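Local coordinates for protein hydrolase, isochorismatase family (Pseudomonas putida KT2440, PDB 4H17) that is probably a hydrolase of the isochorismatase family, built on a Rossmann-like alpha/beta fold, at residues 14-19 against 187-192; 23-28 against 119-124; 123-128 against 148-153. All coordinates share one frame; numbering follows the deposited sequence. Where two conformers were deposited one is given.

Following the chain from its N terminus, residues 14-19 come first, in the loop after helix 8-12, and their partner 187-192 lies near the C terminus, so interaction 1 closes a loop that holds nearly the whole domain. Nested in it, interaction 2 closes the loop from strand 24-29 to the end of helix 114-121. Interaction 3 starts where interaction 2 ends, sharing His123 and Leu124, and closes the short beta-alpha-beta loop to strand 150-159. All three reach the same parallel sheet: strand 24-29 bonds to 125-131 through Ser25 and Ile27 with Ile127, and strand 150-159 bonds to edge strand 189-191, while Ala19 N meets Thr152 OG1.

Interaction 1: residues 14-19 against 187-192; sequences RDYPPA and FACVAP. With SO4 (sulfate ion), chain F.
Phe187 meets Tyr16 through its carbonyl oxygen, which lies 3.6 Å from the Tyr16 hydroxyl, OH. A water spans the two, 2.8 Å from Tyr16 OH and giving a weak, longer bond to Phe187 O. The hydroxyl is also bonded to the backbone N of Cys151, so a tyrosine suits this loop: its length carries a polar end from the surface to strand 150-159. The Phe187 ring itself turns from the loop to a cation-pi contact with Arg142. Tyr16 OH also lies 3.6 Å from Ala188 CA, close against the backbone, and the Ala188 methyl group points away from the loop.

Cys189 carries most of the contact. Its CB points at the loop, and SG stands anti to the carbonyl carbon (chi1 -74°), where it reaches the extended backbone from Tyr16 to Pro18. Cys189 SG is 3.3 Å from Tyr16 O and 3.7 Å from Pro18 N, with Pro18 CD a little further off. Cys189 SG also makes a sulfur-aromatic contact with the Tyr16 ring, approaching obliquely, 51° off the ring normal. Tyr16 takes the cramped rotamer with CG between backbone N and carbonyl carbon (chi1 45°), which folds the ring back beside the sulfur. Small, weakly polar cysteine fits among a ring, a carbonyl and a proline.

Beyond it, Ala191 joins Cys189 in backbone bonding to strand 150-159. Arg14 stands off this segment and instead grips a sulfate, probably from the crystallisation liquor, by NH1 to O4 (2.6 Å) and NH2 to O1 (3.2 Å); Arg78 and Thr74 of the second subunit hold the same ion. The N-terminal loop is thus laid over the edge strand of the parallel sheet in a Rossmann-like alpha/beta fold.

Interaction 2: residues 23-28 against 119-124; sequences HASLII and QELGHL
Ser25 of strand 24-29 and His23 just ahead of it receive the side chains of Leu121, the last residue of helix 114-121, and His123 from the loop that follows and leads into strand 125-131. This is a helix-to-strand connection of the parallel alpha/beta sheet, and it brings the entry to one strand beside its neighbour.

The van der Waals contacts centre on the His123 imidazole, modelled in two conformers, of which one is described. With CG anti to the carbonyl carbon (chi1 -55°), the ring lies beside the strand, and the carbonyl carbon of His23 sits over one of its faces. Ser25 OG comes to the ring edge instead, close to the ring plane and 3.6 Å from CD2 of His123. Leu121 adds an apolar flank: its CD2 is 3.8 Å from Ser25 OG, and its side chain also rests on Pro65 and Ile67. Serine is suited to this place because it is small enough to sit between a leucine methyl and a ring edge, while its hydroxyl donates to a bridging water.

Among the polar atoms, His23 O lies 3.2 Å from His123 ND1, but the angle is too poor for a hydrogen bond, so the carbonyl is a neighbour of the ring and not its acceptor. Ala24 O is bonded to Arg64 NH2, on whose side chain His123 also packs.

Backbone shape sets the turn. Gly122 leaves the helix with positive phi (85°), where a CB would press on the preceding carbonyl oxygen.

One water completes the join, accepting from Ser25 OG at 3.0 Å and donating to His123 O at 2.7 Å.

Interaction 3: residues 123-128 against 148-153; sequences HLDLIV and GYRCTL
Leu126 fills the hollow beside Tyr149: its CD1 lies 3.6 Å from Tyr149 CB, with Cys151 SG flanking the same methyl. The Tyr149 ring presents its edge to Leu124 O and His123 O. On the same sheet face, Val128 CG1 packs at 4.2 Å against Leu153 CD1; helix 133-146 covers Val128, Cys151 and Leu153, while Leu126 meets Leu118 of helix 114-121.

On the other face the first pair, Asp125 and Arg150, is charged. In the conformer described, Arg150 bends at chi3 (-66°), laying one guanidinium face on Leu124 CB. Arg150 NE gives a salt-bridging bond of 3.1 Å to Asp125 OD1 from above the carboxylate plane, and NH2 adds a weak one to OD2. A water links Asp125 OD1 and Thr152 OG1, with a weak bond to Arg150 O; Thr152 OG1 also takes the N-H of Ala19. Replacing Asp125 by an asparagine would probably leave the Arg150 guanidinium without its counter-charge, freer to turn.

Four backbone bonds, beginning with Arg150 N to Leu124 O, zip the strands in parallel. Gly148, at positive phi, is the C-prime residue of the Schellman motif ending helix 133-146; the strand pairing round that helix is the beta-alpha-beta unit of the Rossmann-like fold.

Interaction 1: residues 14-19 against 187-192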
ATOM      1  N   ARG A  14      12.605  -4.437  14.551  1.00 24.17           N
ATOM      2  CA  ARG A  14      11.556  -3.438  14.773  1.00 26.49           C
ATOM      3  C   ARG A  14      10.185  -4.088  15.003  1.00 21.21           C
ATOM      4  O   ARG A  14       9.160  -3.399  15.096  1.00 28.46           O
ATOM      5  CB  ARG A  14      11.500  -2.469  13.602  1.00 28.74           C
ATOM      6  CG  ARG A  14      12.737  -1.565  13.502  1.00 24.99           C
ATOM      7  CD  ARG A  14      12.540  -0.393  12.550  1.00 27.51           C
ATOM      8  NE  ARG A  14      13.750   0.448  12.474  1.00 27.25           N
ATOM      9  CZ  ARG A  14      14.687   0.374  11.521  1.00 23.79           C
ATOM     10  NH1 ARG A  14      14.590  -0.487  10.503  1.00 25.96           N
ATOM     11  NH2 ARG A  14      15.754   1.188  11.580  1.00 23.70           N
ATOM     12  N   ASP A  15      10.164  -5.411  15.092  1.00 25.63           N
ATOM     13  CA  ASP A  15       8.921  -6.111  15.434  1.00 27.82           C
ATOM     14  C   ASP A  15       8.385  -5.630  16.788  1.00 28.03           C
ATOM     15  O   ASP A  15       9.142  -5.502  17.742  1.00 30.59           O
ATOM     16  CB  ASP A  15       9.091  -7.650  15.369  1.00 28.01           C
ATOM     17  CG  ASP A  15      10.350  -8.167  16.054  1.00 36.63           C
ATOM     18  OD1 ASP A  15      11.462  -7.678  15.756  1.00 33.43           O
ATOM     19  OD2 ASP A  15      10.233  -9.113  16.864  1.00 43.36           O
ATOM     20  N   TYR A  16       7.085  -5.335  16.844  1.00 24.33           N
ATOM     21  CA  TYR A  16       6.407  -4.953  18.076  1.00 21.17           C
ATOM     22  C   TYR A  16       5.343  -6.014  18.357  1.00 21.32           C
ATOM     23  O   TYR A  16       4.959  -6.741  17.464  1.00 20.22           O
ATOM     24  CB  TYR A  16       5.769  -3.544  17.994  1.00 22.46           C
ATOM     25  CG  TYR A  16       4.980  -3.193  16.721  1.00 22.64           C
ATOM     26  CD1 TYR A  16       3.634  -3.562  16.565  1.00 19.76           C
ATOM     27  CD2 TYR A  16       5.553  -2.423  15.700  1.00 21.30           C
ATOM     28  CE1 TYR A  16       2.915  -3.205  15.437  1.00 20.91           C
ATOM     29  CE2 TYR A  16       4.820  -2.068  14.568  1.00 21.98           C
ATOM     30  CZ  TYR A  16       3.499  -2.460  14.434  1.00 19.79           C
ATOM     31  OH  TYR A  16       2.744  -2.093  13.308  1.00 22.02           O
ATOM     32  N   PRO A  17       4.895  -6.127  19.615  1.00 23.74           N
ATOM     33  CA  PRO A  17       3.797  -7.040  19.913  1.00 20.84           C
ATOM     34  C   PRO A  17       2.445  -6.619  19.324  1.00 18.64           C
ATOM     35  O   PRO A  17       2.215  -5.434  19.100  1.00 23.16           O
ATOM     36  CB  PRO A  17       3.690  -7.003  21.438  1.00 21.36           C
ATOM     37  CG  PRO A  17       4.895  -6.291  21.921  1.00 28.91           C
ATOM     38  CD  PRO A  17       5.367  -5.413  20.809  1.00 28.80           C
ATOM     39  N   PRO A  18       1.546  -7.587  19.108  1.00 19.03           N
ATOM     40  CA  PRO A  18       0.200  -7.188  18.723  1.00 15.90           C
ATOM     41  C   PRO A  18      -0.483  -6.361  19.788  1.00 16.53           C
ATOM     42  O   PRO A  18      -0.174  -6.455  20.983  1.00 18.32           O
ATOM     43  CB  PRO A  18      -0.531  -8.500  18.485  1.00 18.26           C
ATOM     44  CG  PRO A  18       0.324  -9.558  19.121  1.00 21.04           C
ATOM     45  CD  PRO A  18       1.720  -9.047  19.028  1.00 18.08           C
ATOM     46  N   ALA A  19      -1.449  -5.565  19.342  1.00 16.80           N
ATOM     47  CA  ALA A  19      -2.148  -4.642  20.238  1.00 16.26           C
ATOM     48  C   ALA A  19      -2.952  -5.431  21.236  1.00 16.35           C
ATOM     49  O   ALA A  19      -3.461  -6.512  20.920  1.00 18.95           O
ATOM     50  CB  ALA A  19      -3.101  -3.753  19.456  1.00 13.35           C
ATOM     51  N   PHE A 187       4.282  -3.530   7.838  1.00 15.63           N
ATOM     52  CA  PHE A 187       3.299  -2.476   8.081  1.00 15.50           C
ATOM     53  C   PHE A 187       2.368  -2.713   9.263  1.00 18.00           C
ATOM     54  O   PHE A 187       1.845  -1.740   9.818  1.00 16.93           O
ATOM     55  CB  PHE A 187       2.534  -2.199   6.818  1.00 12.85           C
ATOM     56  CG  PHE A 187       3.414  -1.748   5.684  1.00 12.58           C
ATOM     57  CD1 PHE A 187       3.850  -0.447   5.640  1.00 14.70           C
ATOM     58  CD2 PHE A 187       3.848  -2.643   4.730  1.00 16.05           C
ATOM     59  CE1 PHE A 187       4.691  -0.030   4.626  1.00 13.25           C
ATOM     60  CE2 PHE A 187       4.684  -2.229   3.697  1.00 14.32           C
ATOM     61  CZ  PHE A 187       5.098  -0.912   3.667  1.00 12.86           C
ATOM     62  N   ALA A 188       2.169  -3.956   9.686  1.00 15.35           N
ATOM     63  CA  ALA A 188       1.264  -4.219  10.818  1.00 16.55           C
ATOM     64  C   ALA A 188       1.510  -5.569  11.406  1.00 15.98           C
ATOM     65  O   ALA A 188       2.057  -6.436  10.740  1.00 15.71           O
ATOM     66  CB  ALA A 188      -0.186  -4.164  10.354  1.00 13.08           C
ATOM     67  N   CYS A 189       1.132  -5.748  12.666  1.00 15.57           N
ATOM     68  CA  CYS A 189       0.842  -7.099  13.188  1.00 15.08           C
ATOM     69  C   CYS A 189      -0.427  -7.534  12.535  1.00 15.50           C
ATOM     70  O   CYS A 189      -1.368  -6.741  12.414  1.00 17.44           O
ATOM     71  CB  CYS A 189       0.686  -7.067  14.700  1.00 14.55           C
ATOM     72  SG  CYS A 189       2.266  -6.878  15.549  1.00 20.33           S
ATOM     73  N   VAL A 190      -0.486  -8.784  12.102  1.00 13.97           N
ATOM     74  CA  VAL A 190      -1.718  -9.316  11.526  1.00 16.86           C
ATOM     75  C   VAL A 190      -2.188 -10.400  12.461  1.00 14.75           C
ATOM     76  O   VAL A 190      -1.406 -11.305  12.822  1.00 15.25           O
ATOM     77  CB  VAL A 190      -1.479  -9.824  10.092  1.00 14.19           C
ATOM     78  CG1 VAL A 190      -2.719 -10.455   9.496  1.00 16.23           C
ATOM     79  CG2 VAL A 190      -0.981  -8.678   9.184  1.00 15.31           C
ATOM     80  N   ALA A 191      -3.467 -10.331  12.850  1.00 14.99           N
ATOM     81  CA  ALA A 191      -4.015 -11.220  13.888  1.00 14.49           C
ATOM     82  C   ALA A 191      -5.476 -11.526  13.610  1.00 15.87           C
ATOM     83  O   ALA A 191      -6.152 -10.718  12.977  1.00 16.97           O
ATOM     84  CB  ALA A 191      -3.876 -10.581  15.238  1.00 16.28           C
ATOM     85  N   PRO A 192      -5.972 -12.712  14.054  1.00 15.91           N
ATOM     86  CA  PRO A 192      -7.392 -13.007  13.943  1.00 17.74           C
ATOM     87  C   PRO A 192      -8.188 -12.395  15.108  1.00 17.88           C
ATOM     88  O   PRO A 192      -7.666 -12.125  16.196  1.00 16.25           O
ATOM     89  CB  PRO A 192      -7.443 -14.521  13.981  1.00 19.58           C
ATOM     90  CG  PRO A 192      -6.265 -14.917  14.800  1.00 21.23           C
ATOM     91  CD  PRO A 192      -5.217 -13.850  14.623  1.00 20.01           C
TER
HETATM   92  S   SO4 F 204      17.960  -0.515   9.071  1.00 26.32           S
HETATM   93  O1  SO4 F 204      18.482   0.231  10.237  1.00 41.62           O
HETATM   94  O2  SO4 F 204      18.748  -0.123   7.846  1.00 30.86           O
HETATM   95  O3  SO4 F 204      18.002  -1.977   9.267  1.00 32.42           O
HETATM   96  O4  SO4 F 204      16.547  -0.098   8.870  1.00 40.35           O
HETATM   97  O   HOH W   1       3.358   0.266  12.008  1.00 32.40           O

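Interaction 2: residues 23-28 against 119-124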
ATOM      1  N   HIS A  23      -5.441  -1.375  25.535  1.00 17.65           N
ATOM      2  CA  HIS A  23      -4.576  -0.206  25.354  1.00 21.70           C
ATOM      3  C   HIS A  23      -4.671   0.389  23.951  1.00 21.52           C
ATOM      4  O   HIS A  23      -3.833   1.204  23.556  1.00 21.75           O
ATOM      5  CB  HIS A  23      -3.135  -0.597  25.642  1.00 25.55           C
ATOM      6  CG  HIS A  23      -2.941  -1.259  26.963  1.00 34.93           C
ATOM      7  ND1 HIS A  23      -3.388  -0.710  28.145  1.00 47.04           N
ATOM      8  CD2 HIS A  23      -2.354  -2.435  27.291  1.00 40.28           C
ATOM      9  CE1 HIS A  23      -3.083  -1.519  29.146  1.00 46.51           C
ATOM     10  NE2 HIS A  23      -2.448  -2.569  28.655  1.00 40.13           N
ATOM     11  N   ALA A  24      -5.731   0.054  23.229  1.00 15.49           N
ATOM     12  CA  ALA A  24      -5.806   0.417  21.811  1.00 15.11           C
ATOM     13  C   ALA A  24      -6.975   1.325  21.479  1.00 15.77           C
ATOM     14  O   ALA A  24      -7.891   1.446  22.253  1.00 15.14           O
ATOM     15  CB  ALA A  24      -5.886  -0.846  20.964  1.00 14.95           C
ATOM     16  N   SER A  25      -6.879   1.950  20.309  1.00 16.07           N
ATOM     17  CA  SER A  25      -8.021   2.607  19.634  1.00 17.88           C
ATOM     18  C   SER A  25      -8.460   1.676  18.489  1.00 18.58           C
ATOM     19  O   SER A  25      -7.613   1.136  17.761  1.00 17.66           O
ATOM     20  CB  SER A  25      -7.646   3.940  19.041  1.00 16.06           C
ATOM     21  OG  SER A  25      -7.204   4.933  19.990  1.00 17.81           O
ATOM     22  N   LEU A  26      -9.773   1.485  18.319  1.00 14.81           N
ATOM     23  CA  LEU A  26     -10.323   0.593  17.276  1.00 14.37           C
ATOM     24  C   LEU A  26     -10.806   1.453  16.106  1.00 13.90           C
ATOM     25  O   LEU A  26     -11.510   2.447  16.306  1.00 14.13           O
ATOM     26  CB  LEU A  26     -11.507  -0.211  17.777  1.00 13.41           C
ATOM     27  CG  LEU A  26     -12.272  -1.080  16.761  1.00 14.38           C
ATOM     28  CD1 LEU A  26     -11.412  -2.189  16.168  1.00 16.20           C
ATOM     29  CD2 LEU A  26     -13.498  -1.666  17.422  1.00 14.97           C
ATOM     30  N   ILE A  27     -10.361   1.116  14.911  1.00 10.55           N
ATOM     31  CA  ILE A  27     -10.728   1.815  13.668  1.00 10.54           C
ATOM     32  C   ILE A  27     -11.410   0.852  12.705  1.00 10.35           C
ATOM     33  O   ILE A  27     -10.831  -0.166  12.323  1.00 12.42           O
ATOM     34  CB  ILE A  27      -9.512   2.458  12.959  1.00 12.11           C
ATOM     35  CG1 ILE A  27      -8.700   3.358  13.926  1.00 16.15           C
ATOM     36  CG2 ILE A  27      -9.978   3.236  11.712  1.00 13.09           C
ATOM     37  CD1 ILE A  27      -7.394   3.893  13.387  1.00 15.44           C
ATOM     38  N   ILE A  28     -12.660   1.183  12.331  1.00 11.51           N
ATOM     39  CA  ILE A  28     -13.434   0.364  11.406  1.00 12.78           C
ATOM     40  C   ILE A  28     -13.549   1.148  10.102  1.00 12.86           C
ATOM     41  O   ILE A  28     -14.185   2.203  10.047  1.00 12.89           O
ATOM     42  CB  ILE A  28     -14.846   0.067  11.934  1.00 15.35           C
ATOM     43  CG1 ILE A  28     -14.752  -0.571  13.317  1.00 17.43           C
ATOM     44  CG2 ILE A  28     -15.599  -0.855  10.960  1.00 15.59           C
ATOM     45  CD1 ILE A  28     -16.077  -0.786  13.994  1.00 23.55           C
ATOM     46  N   GLN A 119      -4.063  11.529  18.042  1.00 16.49           N
ATOM     47  CA  GLN A 119      -3.189  12.220  19.023  1.00 17.08           C
ATOM     48  C   GLN A 119      -3.941  12.503  20.325  1.00 17.30           C
ATOM     49  O   GLN A 119      -3.475  12.181  21.420  1.00 15.83           O
ATOM     50  CB  GLN A 119      -2.604  13.494  18.420  1.00 17.87           C
ATOM     51  CG  GLN A 119      -1.516  13.181  17.428  1.00 18.62           C
ATOM     52  CD  GLN A 119      -1.013  14.419  16.714  1.00 26.87           C
ATOM     53  OE1 GLN A 119      -1.795  15.248  16.263  1.00 31.71           O
ATOM     54  NE2 GLN A 119       0.293  14.555  16.626  1.00 26.36           N
ATOM     55  N   GLU A 120      -5.150  13.031  20.177  1.00 13.82           N
ATOM     56  CA  GLU A 120      -5.990  13.335  21.286  1.00 16.81           C
ATOM     57  C   GLU A 120      -6.347  12.109  22.117  1.00 17.19           C
ATOM     58  O   GLU A 120      -6.483  12.186  23.368  1.00 15.89           O
ATOM     59  CB  GLU A 120      -7.259  13.939  20.735  1.00 18.39           C
ATOM     60  CG  GLU A 120      -8.138  14.581  21.769  1.00 22.83           C
ATOM     61  CD  GLU A 120      -9.323  15.294  21.146  1.00 27.72           C
ATOM     62  OE1 GLU A 120      -9.574  15.075  19.954  1.00 35.62           O
ATOM     63  OE2 GLU A 120      -9.966  16.081  21.848  1.00 32.55           O
ATOM     64  N   LEU A 121      -6.516  10.978  21.443  1.00 16.48           N
ATOM     65  CA  LEU A 121      -6.888   9.753  22.120  1.00 15.09           C
ATOM     66  C   LEU A 121      -5.693   9.131  22.866  1.00 15.39           C
ATOM     67  O   LEU A 121      -5.858   8.417  23.853  1.00 15.53           O
ATOM     68  CB  LEU A 121      -7.439   8.754  21.143  1.00 16.54           C
ATOM     69  CG  LEU A 121      -8.943   8.828  20.838  1.00 13.77           C
ATOM     70  CD1 LEU A 121      -9.444  10.260  20.790  1.00 13.99           C
ATOM     71  CD2 LEU A 121      -9.356   8.090  19.585  1.00 18.07           C
ATOM     72  N   GLY A 122      -4.484   9.450  22.425  1.00 16.12           N
ATOM     73  CA  GLY A 122      -3.323   9.094  23.195  1.00 14.98           C
ATOM     74  C   GLY A 122      -2.748   7.711  23.019  1.00 17.71           C
ATOM     75  O   GLY A 122      -1.776   7.412  23.688  1.00 19.30           O
ATOM     76  N   HIS A 123      -3.321   6.876  22.152  0.60 15.27           N
ATOM     77  CA  HIS A 123      -2.802   5.493  21.948  0.60 14.77           C
ATOM     78  C   HIS A 123      -2.012   5.325  20.680  0.60 18.43           C
ATOM     79  O   HIS A 123      -2.492   5.630  19.589  0.60 16.83           O
ATOM     80  CB  HIS A 123      -3.949   4.477  21.982  0.60 15.00           C
ATOM     81  CG  HIS A 123      -4.758   4.571  23.222  0.60 18.74           C
ATOM     82  ND1 HIS A 123      -4.249   4.245  24.459  0.60 16.82           N
ATOM     83  CD2 HIS A 123      -6.033   4.967  23.425  0.60 15.52           C
ATOM     84  CE1 HIS A 123      -5.174   4.451  25.377  0.60 16.43           C
ATOM     85  NE2 HIS A 123      -6.266   4.893  24.776  0.60 17.06           N
ATOM     86  N   LEU A 124      -0.791   4.815  20.822  1.00 22.46           N
ATOM     87  CA  LEU A 124       0.022   4.452  19.669  1.00 21.94           C
ATOM     88  C   LEU A 124      -0.455   3.162  19.006  1.00 20.54           C
ATOM     89  O   LEU A 124      -0.224   3.004  17.816  1.00 19.99           O
ATOM     90  CB  LEU A 124       1.497   4.329  20.065  1.00 24.77           C
ATOM     91  CG  LEU A 124       2.203   5.668  20.326  1.00 26.34           C
ATOM     92  CD1 LEU A 124       3.643   5.421  20.776  1.00 25.74           C
ATOM     93  CD2 LEU A 124       2.193   6.574  19.097  1.00 27.24           C
TER
HETATM   94  O   HOH W   2      -4.943   6.841  19.598  1.00 18.53           O

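Interaction 3: residues 123-128 against 148-153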
ATOM      1  N   HIS A 123      -3.321   6.876  22.152  0.60 15.27           N
ATOM      2  CA  HIS A 123      -2.802   5.493  21.948  0.60 14.77           C
ATOM      3  C   HIS A 123      -2.012   5.325  20.680  0.60 18.43           C
ATOM      4  O   HIS A 123      -2.492   5.630  19.589  0.60 16.83           O
ATOM      5  CB  HIS A 123      -3.949   4.477  21.982  0.60 15.00           C
ATOM      6  CG  HIS A 123      -4.758   4.571  23.222  0.60 18.74           C
ATOM      7  ND1 HIS A 123      -4.249   4.245  24.459  0.60 16.82           N
ATOM      8  CD2 HIS A 123      -6.033   4.967  23.425  0.60 15.52           C
ATOM      9  CE1 HIS A 123      -5.174   4.451  25.377  0.60 16.43           C
ATOM     10  NE2 HIS A 123      -6.266   4.893  24.776  0.60 17.06           N
ATOM     11  N   LEU A 124      -0.791   4.815  20.822  1.00 22.46           N
ATOM     12  CA  LEU A 124       0.022   4.452  19.669  1.00 21.94           C
ATOM     13  C   LEU A 124      -0.455   3.162  19.006  1.00 20.54           C
ATOM     14  O   LEU A 124      -0.224   3.004  17.816  1.00 19.99           O
ATOM     15  CB  LEU A 124       1.497   4.329  20.065  1.00 24.77           C
ATOM     16  CG  LEU A 124       2.203   5.668  20.326  1.00 26.34           C
ATOM     17  CD1 LEU A 124       3.643   5.421  20.776  1.00 25.74           C
ATOM     18  CD2 LEU A 124       2.193   6.574  19.097  1.00 27.24           C
ATOM     19  N   ASP A 125      -1.149   2.292  19.756  1.00 19.11           N
ATOM     20  CA  ASP A 125      -1.699   1.035  19.235  1.00 13.87           C
ATOM     21  C   ASP A 125      -3.107   1.161  18.635  1.00 13.95           C
ATOM     22  O   ASP A 125      -4.087   1.517  19.287  1.00 15.81           O
ATOM     23  CB  ASP A 125      -1.748  -0.081  20.293  1.00 17.25           C
ATOM     24  CG  ASP A 125      -0.370  -0.639  20.669  1.00 24.04           C
ATOM     25  OD1 ASP A 125       0.281  -1.255  19.805  1.00 29.04           O
ATOM     26  OD2 ASP A 125       0.019  -0.616  21.842  1.00 25.63           O
ATOM     27  N   LEU A 126      -3.172   0.803  17.364  1.00 13.42           N
ATOM     28  CA  LEU A 126      -4.391   0.839  16.576  1.00 12.41           C
ATOM     29  C   LEU A 126      -4.758  -0.556  16.131  1.00 13.69           C
ATOM     30  O   LEU A 126      -3.941  -1.285  15.602  1.00 13.59           O
ATOM     31  CB  LEU A 126      -4.225   1.715  15.333  1.00 12.92           C
ATOM     32  CG  LEU A 126      -3.614   3.112  15.489  1.00 13.80           C
ATOM     33  CD1 LEU A 126      -3.474   3.771  14.125  1.00 12.42           C
ATOM     34  CD2 LEU A 126      -4.380   3.970  16.485  1.00 14.72           C
ATOM     35  N   ILE A 127      -6.015  -0.917  16.360  1.00 13.08           N
ATOM     36  CA  ILE A 127      -6.595  -2.132  15.829  1.00 14.54           C
ATOM     37  C   ILE A 127      -7.451  -1.682  14.638  1.00 13.70           C
ATOM     38  O   ILE A 127      -8.339  -0.817  14.794  1.00 14.50           O
ATOM     39  CB  ILE A 127      -7.420  -2.904  16.876  1.00 13.42           C
ATOM     40  CG1 ILE A 127      -6.496  -3.356  18.019  1.00 13.05           C
ATOM     41  CG2 ILE A 127      -8.121  -4.090  16.229  1.00 13.87           C
ATOM     42  CD1 ILE A 127      -7.205  -3.759  19.281  1.00 14.71           C
ATOM     43  N   VAL A 128      -7.139  -2.245  13.474  1.00 11.49           N
ATOM     44  CA  VAL A 128      -7.733  -1.873  12.213  1.00 11.15           C
ATOM     45  C   VAL A 128      -8.477  -2.996  11.518  1.00 12.40           C
ATOM     46  O   VAL A 128      -7.981  -4.120  11.417  1.00 12.75           O
ATOM     47  CB  VAL A 128      -6.646  -1.334  11.261  1.00 13.27           C
ATOM     48  CG1 VAL A 128      -7.234  -0.867   9.951  1.00 12.14           C
ATOM     49  CG2 VAL A 128      -5.830  -0.210  11.869  1.00 13.77           C
ATOM     50  N   GLY A 148       3.987   7.006  13.121  1.00 17.51           N
ATOM     51  CA  GLY A 148       4.560   6.296  14.260  1.00 17.04           C
ATOM     52  C   GLY A 148       3.586   5.421  15.019  1.00 18.14           C
ATOM     53  O   GLY A 148       3.924   4.918  16.083  1.00 18.08           O
ATOM     54  N   TYR A 149       2.400   5.161  14.473  1.00 12.98           N
ATOM     55  CA  TYR A 149       1.510   4.217  15.079  1.00 13.07           C
ATOM     56  C   TYR A 149       1.889   2.770  14.874  1.00 14.14           C
ATOM     57  O   TYR A 149       2.546   2.409  13.894  1.00 15.70           O
ATOM     58  CB  TYR A 149       0.067   4.418  14.578  1.00 12.03           C
ATOM     59  CG  TYR A 149      -0.425   5.788  14.982  1.00 14.46           C
ATOM     60  CD1 TYR A 149      -0.894   6.037  16.249  1.00 14.72           C
ATOM     61  CD2 TYR A 149      -0.415   6.835  14.071  1.00 14.35           C
ATOM     62  CE1 TYR A 149      -1.320   7.302  16.650  1.00 13.81           C
ATOM     63  CE2 TYR A 149      -0.842   8.094  14.447  1.00 14.94           C
ATOM     64  CZ  TYR A 149      -1.277   8.338  15.724  1.00 14.37           C
ATOM     65  OH  TYR A 149      -1.696   9.612  16.065  1.00 19.66           O
ATOM     66  N   ARG A 150       1.497   1.949  15.841  0.75 12.68           N
ATOM     67  CA  ARG A 150       1.661   0.520  15.785  0.75 12.51           C
ATOM     68  C   ARG A 150       0.312  -0.062  15.425  0.75 14.39           C
ATOM     69  O   ARG A 150      -0.634   0.054  16.202  0.75 17.26           O
ATOM     70  CB  ARG A 150       2.062  -0.010  17.143  0.75 14.76           C
ATOM     71  CG  ARG A 150       3.484   0.303  17.549  0.75 17.90           C
ATOM     72  CD  ARG A 150       3.824  -0.439  18.849  0.75 20.25           C
ATOM     73  NE  ARG A 150       3.055   0.026  20.006  0.75 24.36           N
ATOM     74  CZ  ARG A 150       3.389   1.065  20.777  0.75 30.09           C
ATOM     75  NH1 ARG A 150       4.498   1.760  20.540  0.75 33.12           N
ATOM     76  NH2 ARG A 150       2.622   1.397  21.809  0.75 32.13           N
ATOM     77  N   CYS A 151       0.225  -0.704  14.271  1.00 14.62           N
ATOM     78  CA  CYS A 151      -1.058  -1.200  13.752  1.00 13.78           C
ATOM     79  C   CYS A 151      -1.146  -2.698  13.948  1.00 15.89           C
ATOM     80  O   CYS A 151      -0.189  -3.418  13.699  1.00 16.77           O
ATOM     81  CB  CYS A 151      -1.186  -0.878  12.275  1.00 18.09           C
ATOM     82  SG  CYS A 151      -1.502   0.873  11.973  1.00 17.60           S
ATOM     83  N   THR A 152      -2.335  -3.147  14.349  1.00 13.79           N
ATOM     84  CA  THR A 152      -2.678  -4.557  14.363  1.00 12.15           C
ATOM     85  C   THR A 152      -3.900  -4.692  13.456  1.00 12.46           C
ATOM     86  O   THR A 152      -4.965  -4.116  13.746  1.00 14.95           O
ATOM     87  CB  THR A 152      -3.002  -5.072  15.765  1.00 14.08           C
ATOM     88  OG1 THR A 152      -1.818  -4.968  16.570  1.00 14.55           O
ATOM     89  CG2 THR A 152      -3.459  -6.500  15.699  1.00 15.10           C
ATOM     90  N   LEU A 153      -3.718  -5.405  12.353  1.00 12.86           N
ATOM     91  CA  LEU A 153      -4.746  -5.516  11.327  1.00 13.03           C
ATOM     92  C   LEU A 153      -5.467  -6.817  11.508  1.00 12.87           C
ATOM     93  O   LEU A 153      -4.845  -7.881  11.552  1.00 16.26           O
ATOM     94  CB  LEU A 153      -4.079  -5.459   9.950  1.00 14.52           C
ATOM     95  CG  LEU A 153      -4.932  -5.629   8.708  1.00 17.33           C
ATOM     96  CD1 LEU A 153      -6.093  -4.679   8.596  1.00 15.90           C
ATOM     97  CD2 LEU A 153      -4.027  -5.498   7.502  1.00 16.06           C
TER
HETATM   98  O   HOH W   3      -0.813  -2.539  17.291  1.00 17.80           O